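Local coordinates for protein peptidase M42 (Thaumarchaeota archaeon SCGC AB-539-E09, PDB 5DS0) that probably acts as a cobalt-binding TET aminopeptidase of the M42 family, trimming residues from the N-terminal ends of peptides, at residues P59-A64 with V232-E237. Numbering follows the deposited sequence.
Sequences PRILMA and VALVLE. With CO (cobalt (II) ion), chain T.
M63 and L234 are bridge partners on two neighbouring parallel strands, 60-64 and 232-237, in the central mixed sheet of the M42 peptidase fold; strand 205-211 flanks the pair beyond the first and strand 314-322 beyond the second. The strand axes come within 4.7 Å, with 15° between their directions. The side chains sort onto two faces. On one, I61, M63, V232 and L234 gather, with M63 and L236 packing against helix 179-197. The M63 and L234 side chains slant across each other, CG of M63 meeting CB of L234 at 4.2 Å. With its CG anti to the carbonyl carbon (chi1 -69°), M63 rises off the sheet and then bends at chi3, its SE lying beside CD1 of L236. I61 turns CG2 toward CG of L234, while I61 and V232 run side by side. The other face carries L62, A64, A233 and V235, and of these L62, A233 and V235 touch helix 302-305; here CB of L62 faces CB of A233 at 4.4 Å.

Five backbone hydrogen bonds join the strands. R60 O accepts the first from V232 N. L62 N donates to V232 O and L62 O accepts from L234 N; A64 N donates to L234 O and A64 O accepts from L236 N. R60 itself swings its guanidinium away, where NH1 bonds to V228 O.

Just past the last of these bonds, strand 232-237 reaches the metal site. There E237, its chain bent at chi2, grips a cobalt ion that H66 and D180 also bind, at a site that includes E214, with both carboxylate oxygens bound: OE2 of E237 at 2.2 Å from the cobalt and OE1 at 2.5 Å.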
loop_
_atom_site.group_PDB
_atom_site.type_symbol
_atom_site.label_atom_id
_atom_site.label_comp_id
_atom_site.label_asym_id
_atom_site.label_seq_id
_atom_site.Cartn_x
_atom_site.Cartn_y
_atom_site.Cartn_z
ATOM N N PRO C 59 11.128 -61.686 -9.041
ATOM C CA PRO C 59 11.316 -60.327 -8.517
ATOM C C PRO C 59 10.490 -60.039 -7.281
ATOM O O PRO C 59 9.441 -60.651 -7.078
ATOM C CB PRO C 59 10.820 -59.446 -9.661
ATOM C CG PRO C 59 9.772 -60.274 -10.328
ATOM C CD PRO C 59 10.157 -61.718 -10.149
ATOM N N ARG C 60 10.971 -59.118 -6.459
ATOM C CA ARG C 60 10.223 -58.659 -5.299
ATOM C C ARG C 60 9.398 -57.429 -5.669
ATOM O O ARG C 60 9.950 -56.400 -6.075
ATOM C CB ARG C 60 11.169 -58.318 -4.155
ATOM C CG ARG C 60 11.973 -59.492 -3.655
ATOM C CD ARG C 60 12.784 -59.115 -2.430
ATOM N NE ARG C 60 13.620 -60.227 -1.974
ATOM C CZ ARG C 60 14.392 -60.202 -0.891
ATOM N NH1 ARG C 60 14.452 -59.126 -0.114
ATOM N NH2 ARG C 60 15.109 -61.271 -0.572
ATOM N N ILE C 61 8.077 -57.558 -5.541
ATOM C CA ILE C 61 7.145 -56.457 -5.774
ATOM C C ILE C 61 6.799 -55.816 -4.436
ATOM O O ILE C 61 6.292 -56.481 -3.542
ATOM C CB ILE C 61 5.789 -56.908 -6.373
ATOM C CG1 ILE C 61 5.941 -57.985 -7.443
ATOM C CG2 ILE C 61 5.054 -55.721 -6.947
ATOM C CD1 ILE C 61 6.798 -57.597 -8.610
ATOM N N LEU C 62 7.046 -54.522 -4.310
ATOM C CA LEU C 62 6.648 -53.794 -3.117
ATOM C C LEU C 62 5.407 -52.966 -3.418
ATOM O O LEU C 62 5.448 -52.104 -4.300
ATOM C CB LEU C 62 7.783 -52.890 -2.638
ATOM C CG LEU C 62 7.472 -51.948 -1.473
ATOM C CD1 LEU C 62 6.850 -52.678 -0.301
ATOM C CD2 LEU C 62 8.731 -51.235 -1.021
HETATM N N MSE C 63 4.320 -53.236 -2.703
HETATM C CA MSE C 63 3.163 -52.365 -2.713
HETATM C C MSE C 63 3.114 -51.646 -1.409
HETATM O O MSE C 63 3.235 -52.264 -0.360
HETATM C CB MSE C 63 1.877 -53.134 -2.813
HETATM C CG MSE C 63 1.697 -53.786 -4.168
HETATM SE SE MSE C 63 -0.213 -54.257 -4.325
HETATM C CE MSE C 63 -0.256 -55.836 -3.147
ATOM N N ALA C 64 2.914 -50.338 -1.440
ATOM C CA ALA C 64 2.940 -49.555 -0.218
ATOM C C ALA C 64 1.787 -48.582 -0.148
ATOM O O ALA C 64 1.480 -47.915 -1.133
ATOM C CB ALA C 64 4.248 -48.798 -0.116
ATOM N N VAL C 232 10.682 -53.921 -8.092
ATOM C CA VAL C 232 9.708 -53.017 -8.679
ATOM C C VAL C 232 8.722 -52.604 -7.587
ATOM O O VAL C 232 8.426 -53.392 -6.687
ATOM C CB VAL C 232 8.966 -53.683 -9.862
ATOM C CG1 VAL C 232 8.364 -55.001 -9.444
ATOM C CG2 VAL C 232 7.879 -52.785 -10.425
ATOM N N ALA C 233 8.188 -51.387 -7.681
ATOM C CA ALA C 233 7.288 -50.885 -6.654
ATOM C C ALA C 233 5.998 -50.288 -7.203
ATOM O O ALA C 233 6.019 -49.506 -8.146
ATOM C CB ALA C 233 8.015 -49.860 -5.810
ATOM N N LEU C 234 4.880 -50.639 -6.571
ATOM C CA LEU C 234 3.587 -50.036 -6.864
ATOM C C LEU C 234 3.128 -49.299 -5.626
ATOM O O LEU C 234 2.759 -49.914 -4.642
ATOM C CB LEU C 234 2.557 -51.090 -7.204
ATOM C CG LEU C 234 2.901 -52.074 -8.310
ATOM C CD1 LEU C 234 1.757 -53.068 -8.470
ATOM C CD2 LEU C 234 3.181 -51.355 -9.621
ATOM N N VAL C 235 3.185 -47.978 -5.652
ATOM C CA VAL C 235 2.747 -47.202 -4.519
ATOM C C VAL C 235 1.307 -46.799 -4.721
ATOM O O VAL C 235 0.932 -46.307 -5.782
ATOM C CB VAL C 235 3.623 -45.971 -4.336
ATOM C CG1 VAL C 235 3.032 -45.052 -3.288
ATOM C CG2 VAL C 235 5.013 -46.403 -3.933
ATOM N N LEU C 236 0.498 -47.027 -3.696
ATOM C CA LEU C 236 -0.925 -46.702 -3.738
ATOM C C LEU C 236 -1.175 -45.491 -2.890
ATOM O O LEU C 236 -0.773 -45.451 -1.738
ATOM C CB LEU C 236 -1.736 -47.861 -3.214
ATOM C CG LEU C 236 -1.529 -49.084 -4.093
ATOM C CD1 LEU C 236 -1.752 -50.402 -3.368
ATOM C CD2 LEU C 236 -2.439 -48.982 -5.284
ATOM N N GLU C 237 -1.800 -44.487 -3.475
ATOM C CA GLU C 237 -2.024 -43.216 -2.810
ATOM C C GLU C 237 -3.404 -42.707 -3.201
ATOM O O GLU C 237 -4.126 -43.357 -3.957
ATOM C CB GLU C 237 -0.966 -42.187 -3.219
ATOM C CG GLU C 237 0.124 -41.894 -2.195
ATOM C CD GLU C 237 -0.316 -41.207 -0.889
ATOM O OE1 GLU C 237 -1.492 -40.875 -0.690
ATOM O OE2 GLU C 237 0.579 -40.971 -0.055
HETATM CO CO CO T . -0.619 -39.703 1.296
#